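Local coordinates for protein putative N-acetylneuraminate lyase ([Ruminococcus] gnavus ATCC 29149, PDB 6RB7) that belongs, as a putative lyase, to the dihydrodipicolinate synthetase family and folds as a TIM barrel followed by C-terminal helices in a four-chain assembly, at residues A[288-293]-A[311-316]; A[277-282]-A[322-327]; A[112-117]-A[136-141]. All blocks are in the same frame, centred on the assembly; numbering follows the deposited sequence.

In the fold
Interaction 3 belongs to the barrel itself: it joins the C-terminal ends of two neighbouring parallel strands, every touching residue is buried, and backbone and imidazole hydrogen bonds carry much of the join. The centre of interaction 1 is about 27 Å from that of interaction 3, and the centre of interaction 2 about 30 Å; both lie in the helices that follow the barrel. Those two share elements: 288-293 lies on helix 287-299, whose V290 and I291 touch M280 of interaction 2, and the loop 311-316 leads into the helix that carries 322-327. Interaction 1 is a purely apolar, largely buried contact. Interaction 2 is only partly buried, with a lysine-glutamate salt bridge beside its apolar residues.

Interaction 1 of 3, residues A[288-293]-A[311-316]; sequences YAVIKA and PALVDE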
loop_
_atom_site.group_PDB
_atom_site.type_symbol
_atom_site.label_atom_id
_atom_site.label_comp_id
_atom_site.label_asym_id
_atom_site.label_seq_id
_atom_site.Cartn_x
_atom_site.Cartn_y
_atom_site.Cartn_z
ATOM N N TYR A 288 -6.941 17.664 16.834
ATOM C CA TYR A 288 -8.216 18.218 17.337
ATOM C C TYR A 288 -8.012 18.761 18.761
ATOM O O TYR A 288 -8.712 19.703 19.114
ATOM C CB TYR A 288 -9.375 17.243 17.153
ATOM C CG TYR A 288 -9.607 16.961 15.692
ATOM C CD1 TYR A 288 -10.090 17.950 14.850
ATOM C CD2 TYR A 288 -9.239 15.757 15.129
ATOM C CE1 TYR A 288 -10.243 17.743 13.493
ATOM C CE2 TYR A 288 -9.371 15.545 13.761
ATOM C CZ TYR A 288 -9.835 16.556 12.937
ATOM O OH TYR A 288 -10.006 16.344 11.583
ATOM N N ALA A 289 -7.119 18.152 19.535
ATOM C CA ALA A 289 -6.792 18.686 20.898
ATOM C C ALA A 289 -6.138 20.062 20.731
ATOM O O ALA A 289 -6.438 20.985 21.533
ATOM C CB ALA A 289 -5.905 17.736 21.635
ATOM N N VAL A 290 -5.245 20.205 19.744
ATOM C CA VAL A 290 -4.607 21.511 19.453
ATOM C C VAL A 290 -5.694 22.506 19.074
ATOM O O VAL A 290 -5.712 23.612 19.584
ATOM C CB VAL A 290 -3.535 21.386 18.352
ATOM C CG1 VAL A 290 -3.058 22.740 17.895
ATOM C CG2 VAL A 290 -2.414 20.487 18.790
ATOM N N ILE A 291 -6.616 22.126 18.173
ATOM C CA ILE A 291 -7.659 23.086 17.727
ATOM C C ILE A 291 -8.539 23.511 18.907
ATOM O O ILE A 291 -8.827 24.693 19.027
ATOM C CB ILE A 291 -8.496 22.476 16.564
ATOM C CG1 ILE A 291 -7.631 22.366 15.303
ATOM C CG2 ILE A 291 -9.726 23.325 16.311
ATOM C CD1 ILE A 291 -8.304 21.615 14.178
ATOM N N LYS A 292 -8.943 22.583 19.784
ATOM C CA LYS A 292 -9.805 22.997 20.916
ATOM C C LYS A 292 -9.038 23.978 21.799
ATOM O O LYS A 292 -9.651 24.926 22.281
ATOM C CB LYS A 292 -10.247 21.756 21.677
ATOM C CG LYS A 292 -11.193 20.885 20.871
ATOM C CD LYS A 292 -11.672 19.636 21.595
ATOM C CE LYS A 292 -12.293 18.637 20.628
ATOM N NZ LYS A 292 -12.923 17.531 21.367
ATOM N N ALA A 293 -7.736 23.787 21.976
ATOM C CA ALA A 293 -6.928 24.702 22.818
ATOM C C ALA A 293 -6.802 26.078 22.124
ATOM O O ALA A 293 -6.844 27.132 22.791
ATOM C CB ALA A 293 -5.602 24.098 23.151
ATOM N N PRO A 311 -4.718 11.094 21.671
ATOM C CA PRO A 311 -3.800 11.577 22.702
ATOM C C PRO A 311 -4.051 13.041 23.062
ATOM O O PRO A 311 -4.166 13.931 22.199
ATOM C CB PRO A 311 -2.425 11.378 22.057
ATOM C CG PRO A 311 -2.677 11.419 20.596
ATOM C CD PRO A 311 -4.021 10.754 20.420
ATOM N N ALA A 312 -3.981 13.289 24.365
ATOM C CA ALA A 312 -4.131 14.642 24.938
ATOM C C ALA A 312 -2.854 15.457 24.724
ATOM O O ALA A 312 -1.764 14.888 24.557
ATOM C CB ALA A 312 -4.425 14.521 26.419
ATOM N N LEU A 313 -2.996 16.780 24.719
ATOM C CA LEU A 313 -1.835 17.683 24.733
ATOM C C LEU A 313 -0.970 17.378 25.960
ATOM O O LEU A 313 -1.533 17.061 27.028
ATOM C CB LEU A 313 -2.305 19.130 24.828
ATOM C CG LEU A 313 -3.146 19.649 23.669
ATOM C CD1 LEU A 313 -3.486 21.092 23.900
ATOM C CD2 LEU A 313 -2.422 19.505 22.361
ATOM N N VAL A 314 0.331 17.545 25.792
ATOM C CA VAL A 314 1.294 17.591 26.934
ATOM C C VAL A 314 1.738 19.033 27.162
ATOM O O VAL A 314 1.467 19.917 26.318
ATOM C CB VAL A 314 2.475 16.659 26.675
ATOM C CG1 VAL A 314 2.011 15.214 26.730
ATOM C CG2 VAL A 314 3.215 16.974 25.393
ATOM N N ASP A 315 2.454 19.284 28.258
ATOM C CA ASP A 315 2.882 20.667 28.604
ATOM C C ASP A 315 3.663 21.291 27.441
ATOM O O ASP A 315 3.421 22.486 27.137
ATOM C CB ASP A 315 3.734 20.680 29.877
ATOM C CG ASP A 315 3.053 20.129 31.109
ATOM O OD1 ASP A 315 1.813 20.180 31.152
ATOM O OD2 ASP A 315 3.787 19.694 32.030
ATOM N N GLU A 316 4.555 20.519 26.819
ATOM C CA GLU A 316 5.463 20.969 25.739
ATOM C C GLU A 316 4.635 21.412 24.526
ATOM O O GLU A 316 5.113 22.228 23.745
ATOM C CB GLU A 316 6.413 19.830 25.347
ATOM C CG GLU A 316 7.428 19.455 26.435
ATOM C CD GLU A 316 6.890 18.733 27.671
ATOM O OE1 GLU A 316 5.764 18.156 27.606
ATOM O OE2 GLU A 316 7.584 18.756 28.721
#
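A289 and L313 meet where the 311-316 segment passes the flank of the helix holding 288-293, the nearest alpha carbons being the CA atoms of A289 and A312, 6.3 Å apart. The leucine's CG rests on the methyl of A289, with L313 CG and A289 CB 3.9 Å apart, while its two branches part company. L313 CD2 goes to V290 CG2 at 3.7 Å, the two side chains crossing at about a right angle, and L313 CD1 reaches A293 CB, one turn on from A289, at 3.8 Å. The small residues A289 and A293 let the leucine lie close to the helix backbone: L313 CD1 is also 3.8 Å from A289 O, the carbonyl oxygen that accepts the backbone bond from A293 N. With CG anti to the carbonyl carbon (chi1 -63°), the L313 side chain is directed at the helix, and chi2 spreads its methyls over V290 and A293. In this TIM-barrel protein the contact fastens the loop between two C-terminal helices, 287-299 and 317-335, onto the first of them. V321 of helix 317-335 touches both L313 and A293. At the other end, P311 bonds through its backbone to N286 and packs on A150 of the second subunit.

Interaction 2 of 3, residues A[277-282]-A[322-327]; sequences IYKMCS and KEAAQM
The carboxylate of E323 is met by K279 from above its plane: K279 NZ lies 2.9 Å from E323 OE1, 54° out of that plane, in a hydrogen-bonded salt bridge. The lysine crosses the glutamate at about a right angle, and its last methylene also comes near, with K279 CE 3.4 Å from E323 OE1. E323 runs out extended, whereas K279 is folded. Its CG stands anti to the backbone N, and bends at chi2 (63°) and chi3 bring the amine round to the acid.

That fold leaves the start of the lysine chain to apolar work. K279 CG is 4.0 Å from A324 CB and equally far from the sulfur of M327, SD, and the aliphatic part thus rests against A324 and M327 of the partner helix. Next to it, M280 CG packs on A324 CB at 3.9 Å. The segments belong to two of the C-terminal helices that follow the TIM barrel; the axes of 277-281 and 322-327 run nearly antiparallel, 165° apart in direction, and come within 9.3 Å. Helix 287-299 covers one side of this pair, its I294 touching both M280 and A324.

Within 277-282, K279 O is gripped twice by S282: from S282 OG at 2.7 Å, in the carbonyl plane on a lone pair, and from the backbone N. Y278 reaches the third subunit, where its OH is hydrogen-bonded to Q208 of that chain.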
loop_
_atom_site.group_PDB
_atom_site.type_symbol
_atom_site.label_atom_id
_atom_site.label_comp_id
_atom_site.label_asym_id
_atom_site.label_seq_id
_atom_site.Cartn_x
_atom_site.Cartn_y
_atom_site.Cartn_z
ATOM N N ILE A 277 -1.909 24.329 9.472
ATOM C CA ILE A 277 -2.219 22.902 9.655
ATOM C C ILE A 277 -0.950 22.146 10.033
ATOM O O ILE A 277 -0.990 21.317 10.967
ATOM C CB ILE A 277 -2.876 22.320 8.389
ATOM C CG1 ILE A 277 -4.230 22.993 8.132
ATOM C CG2 ILE A 277 -2.989 20.812 8.507
ATOM C CD1 ILE A 277 -4.834 22.620 6.818
ATOM N N TYR A 278 0.156 22.398 9.327
ATOM C CA TYR A 278 1.390 21.642 9.593
ATOM C C TYR A 278 1.858 21.948 11.027
ATOM O O TYR A 278 2.260 20.990 11.755
ATOM C CB TYR A 278 2.457 21.919 8.557
ATOM C CG TYR A 278 2.011 21.700 7.125
ATOM C CD1 TYR A 278 1.069 20.737 6.790
ATOM C CD2 TYR A 278 2.477 22.514 6.118
ATOM C CE1 TYR A 278 0.638 20.587 5.488
ATOM C CE2 TYR A 278 2.084 22.343 4.799
ATOM C CZ TYR A 278 1.161 21.388 4.484
ATOM O OH TYR A 278 0.699 21.238 3.207
ATOM N N LYS A 279 1.723 23.190 11.457
ATOM C CA LYS A 279 2.092 23.545 12.850
ATOM C C LYS A 279 1.180 22.797 13.843
ATOM O O LYS A 279 1.681 22.203 14.807
ATOM C CB LYS A 279 1.995 25.056 13.039
ATOM C CG LYS A 279 2.373 25.535 14.450
ATOM C CD LYS A 279 3.782 25.261 14.833
ATOM C CE LYS A 279 4.795 25.934 13.950
ATOM N NZ LYS A 279 6.144 25.834 14.581
ATOM N N MET A 280 -0.120 22.761 13.607
ATOM C CA MET A 280 -1.020 22.089 14.553
ATOM C C MET A 280 -0.702 20.594 14.589
ATOM O O MET A 280 -0.862 19.989 15.631
ATOM C CB MET A 280 -2.470 22.291 14.157
ATOM C CG MET A 280 -2.868 23.752 14.197
ATOM S SD MET A 280 -4.646 24.053 14.111
ATOM C CE MET A 280 -5.005 23.370 12.480
ATOM N N CYS A 281 -0.284 20.010 13.474
ATOM C CA CYS A 281 -0.023 18.543 13.410
ATOM C C CYS A 281 1.343 18.197 13.988
ATOM O O CYS A 281 1.628 16.988 14.139
ATOM C CB CYS A 281 -0.135 18.074 11.970
ATOM S SG CYS A 281 -1.847 18.064 11.379
ATOM N N SER A 282 2.162 19.187 14.343
ATOM C CA SER A 282 3.531 18.987 14.882
ATOM C C SER A 282 3.506 18.677 16.387
ATOM O O SER A 282 4.559 18.338 16.937
ATOM C CB SER A 282 4.415 20.158 14.573
ATOM O OG SER A 282 4.139 21.276 15.414
ATOM N N LYS A 322 0.045 27.988 21.152
ATOM C CA LYS A 322 0.072 29.468 21.146
ATOM C C LYS A 322 0.612 29.996 19.827
ATOM O O LYS A 322 0.094 31.037 19.346
ATOM C CB LYS A 322 0.936 29.944 22.312
ATOM C CG LYS A 322 0.259 29.730 23.644
ATOM C CD LYS A 322 1.202 30.124 24.782
ATOM C CE LYS A 322 1.504 31.620 24.792
ATOM N NZ LYS A 322 2.895 31.947 25.212
ATOM N N GLU A 323 1.628 29.349 19.268
ATOM C CA GLU A 323 2.190 29.766 17.962
ATOM C C GLU A 323 1.119 29.631 16.877
ATOM O O GLU A 323 0.918 30.601 16.100
ATOM C CB GLU A 323 3.426 28.955 17.633
ATOM C CG GLU A 323 4.119 29.451 16.394
ATOM C CD GLU A 323 5.458 28.769 16.119
ATOM O OE1 GLU A 323 5.735 27.702 16.759
ATOM O OE2 GLU A 323 6.200 29.268 15.227
ATOM N N ALA A 324 0.432 28.503 16.820
ATOM C CA ALA A 324 -0.611 28.298 15.783
ATOM C C ALA A 324 -1.742 29.301 15.968
ATOM O O ALA A 324 -2.235 29.841 14.963
ATOM C CB ALA A 324 -1.118 26.885 15.807
ATOM N N ALA A 325 -2.158 29.561 17.200
ATOM C CA ALA A 325 -3.222 30.545 17.472
ATOM C C ALA A 325 -2.800 31.929 16.972
ATOM O O ALA A 325 -3.608 32.595 16.349
ATOM C CB ALA A 325 -3.577 30.560 18.949
ATOM N N GLN A 326 -1.553 32.323 17.202
ATOM C CA GLN A 326 -1.035 33.616 16.720
ATOM C C GLN A 326 -0.960 33.618 15.191
ATOM O O GLN A 326 -1.284 34.661 14.565
ATOM C CB GLN A 326 0.321 33.955 17.359
ATOM C CG GLN A 326 0.787 35.355 16.970
ATOM C CD GLN A 326 -0.093 36.403 17.592
ATOM O OE1 GLN A 326 -0.395 36.329 18.780
ATOM N NE2 GLN A 326 -0.532 37.373 16.801
ATOM N N MET A 327 -0.544 32.503 14.577
ATOM C CA MET A 327 -0.473 32.434 13.102
ATOM C C MET A 327 -1.863 32.693 12.506
ATOM O O MET A 327 -1.975 33.370 11.448
ATOM C CB MET A 327 0.067 31.079 12.625
ATOM C CG MET A 327 1.519 30.883 13.005
ATOM S SD MET A 327 2.071 29.171 12.894
ATOM C CE MET A 327 2.090 28.947 11.135
#

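Interaction 3 of 3, residues A[112-117]-A[136-141]; sequences HVACNN and IAAIPP
H112 takes a backbone N-H on its imidazole: I139 N donates to H112 NE2 over 3.1 Å, nearly straight at 168° and only 3° out of the ring plane. This is the TIM barrel where the parallel strands 108-112 and 135-138 end side by side, the two strands of a beta-alpha-beta unit connected through helix 118-130. H112 pairs with A137 on the adjacent strand; V113 N to A137 O, at 2.9 Å, is one bond of that bridge, and A137 also bonds through its backbone to A111. The same A137 oxygen has a CA-H...O contact with H112 CA. Beyond this pair I139 N turns to a side chain, H112, rather than to the backbone of 112-117.

A chi1 of 179° sends the imidazole away from its own backbone N and toward 136-141, and chi2 sets the turn of the ring that puts NE2 at I139 N. I139 also lays its CG1 3.6 Å from H112 NE2, the two side chains crossing at about a right angle. A114 CB fills in next to them, 3.8 Å from both I139 CG1 and A138 CB. On the flank, V113 CG1 packs against I136 CG2.

The second shell holds the imidazole from its other nitrogen: H112 ND1 is hydrogen-bonded to N78 O, and with both ring nitrogens gripped by backbone the ring's rotation is fixed. R92 bonds the carbonyl oxygens of H112 and A114, and Y154 OH bonds C115 O. A water joins the two chains past the strand ends, donating to P140 O at 2.8 Å and, weakly, to C115 O at 3.3 Å.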
loop_
_atom_site.group_PDB
_atom_site.type_symbol
_atom_site.label_atom_id
_atom_site.label_comp_id
_atom_site.label_asym_id
_atom_site.label_seq_id
_atom_site.Cartn_x
_atom_site.Cartn_y
_atom_site.Cartn_z
ATOM N N HIS A 112 -23.528 13.241 9.853
ATOM C CA HIS A 112 -22.852 11.955 9.615
ATOM C C HIS A 112 -23.409 10.938 10.593
ATOM O O HIS A 112 -23.313 11.174 11.815
ATOM C CB HIS A 112 -21.344 12.117 9.742
ATOM C CG HIS A 112 -20.662 10.799 9.511
ATOM N ND1 HIS A 112 -20.109 10.081 10.546
ATOM C CD2 HIS A 112 -20.547 10.048 8.393
ATOM C CE1 HIS A 112 -19.604 8.957 10.035
ATOM N NE2 HIS A 112 -19.912 8.880 8.718
ATOM N N VAL A 113 -24.009 9.852 10.075
ATOM C CA VAL A 113 -24.748 8.893 10.929
ATOM C C VAL A 113 -24.149 7.500 10.873
ATOM O O VAL A 113 -24.676 6.616 11.561
ATOM C CB VAL A 113 -26.230 8.888 10.540
ATOM C CG1 VAL A 113 -26.891 10.224 10.854
ATOM C CG2 VAL A 113 -26.466 8.417 9.117
ATOM N N ALA A 114 -23.060 7.282 10.153
ATOM C CA ALA A 114 -22.481 5.926 10.045
ATOM C C ALA A 114 -21.890 5.530 11.399
ATOM O O ALA A 114 -21.111 6.306 12.033
ATOM C CB ALA A 114 -21.448 5.865 8.950
ATOM N N CYS A 115 -22.179 4.298 11.771
ATOM C CA CYS A 115 -21.648 3.593 12.942
ATOM C C CYS A 115 -21.030 2.277 12.477
ATOM O O CYS A 115 -21.168 1.866 11.340
ATOM C CB CYS A 115 -22.762 3.259 13.926
ATOM S SG CYS A 115 -23.603 4.743 14.536
ATOM N N ASN A 116 -20.383 1.570 13.382
ATOM C CA ASN A 116 -19.735 0.299 13.007
ATOM C C ASN A 116 -20.797 -0.660 12.413
ATOM O O ASN A 116 -20.521 -1.317 11.414
ATOM C CB ASN A 116 -19.053 -0.344 14.210
ATOM C CG ASN A 116 -17.769 0.310 14.658
ATOM O OD1 ASN A 116 -17.364 1.356 14.142
ATOM N ND2 ASN A 116 -17.067 -0.404 15.530
ATOM N N ASN A 117 -21.961 -0.767 13.064
ATOM C CA ASN A 117 -23.037 -1.652 12.560
ATOM C C ASN A 117 -24.142 -0.872 11.862
ATOM O O ASN A 117 -24.230 0.375 11.924
ATOM C CB ASN A 117 -23.516 -2.612 13.637
ATOM C CG ASN A 117 -24.358 -1.991 14.727
ATOM O OD1 ASN A 117 -25.040 -0.986 14.491
ATOM N ND2 ASN A 117 -24.358 -2.602 15.918
ATOM N N ILE A 136 -28.027 13.593 5.514
ATOM C CA ILE A 136 -27.228 12.645 6.301
ATOM C C ILE A 136 -26.053 12.193 5.442
ATOM O O ILE A 136 -26.121 12.299 4.208
ATOM C CB ILE A 136 -28.060 11.448 6.798
ATOM C CG1 ILE A 136 -28.755 10.714 5.645
ATOM C CG2 ILE A 136 -29.046 11.923 7.865
ATOM C CD1 ILE A 136 -29.209 9.311 6.063
ATOM N N ALA A 137 -25.021 11.731 6.113
ATOM C CA ALA A 137 -23.786 11.263 5.459
ATOM C C ALA A 137 -23.330 9.951 6.053
ATOM O O ALA A 137 -23.668 9.634 7.210
ATOM C CB ALA A 137 -22.697 12.301 5.570
ATOM N N ALA A 138 -22.503 9.209 5.310
ATOM C CA ALA A 138 -21.957 7.938 5.819
ATOM C C ALA A 138 -20.614 7.644 5.149
ATOM O O ALA A 138 -20.530 7.601 3.924
ATOM C CB ALA A 138 -22.921 6.821 5.582
ATOM N N ILE A 139 -19.618 7.415 5.999
ATOM C CA ILE A 139 -18.406 6.661 5.584
ATOM C C ILE A 139 -18.815 5.254 5.188
ATOM O O ILE A 139 -19.941 4.808 5.479
ATOM C CB ILE A 139 -17.349 6.680 6.689
ATOM C CG1 ILE A 139 -17.819 6.011 7.977
ATOM C CG2 ILE A 139 -16.831 8.091 6.909
ATOM C CD1 ILE A 139 -16.685 5.716 8.930
ATOM N N PRO A 140 -17.946 4.492 4.542
ATOM C CA PRO A 140 -18.208 3.087 4.301
ATOM C C PRO A 140 -18.080 2.287 5.593
ATOM O O PRO A 140 -17.560 2.749 6.625
ATOM C CB PRO A 140 -17.082 2.636 3.340
ATOM C CG PRO A 140 -16.352 3.881 2.945
ATOM C CD PRO A 140 -16.612 4.875 4.049
ATOM N N PRO A 141 -18.445 0.987 5.535
ATOM C CA PRO A 141 -18.071 0.057 6.593
ATOM C C PRO A 141 -16.548 0.049 6.769
ATOM O O PRO A 141 -15.806 0.181 5.790
ATOM C CB PRO A 141 -18.566 -1.292 6.075
ATOM C CG PRO A 141 -19.666 -0.932 5.074
ATOM C CD PRO A 141 -19.162 0.339 4.415
HETATM O O HOH W 1 -18.701 2.441 9.190
#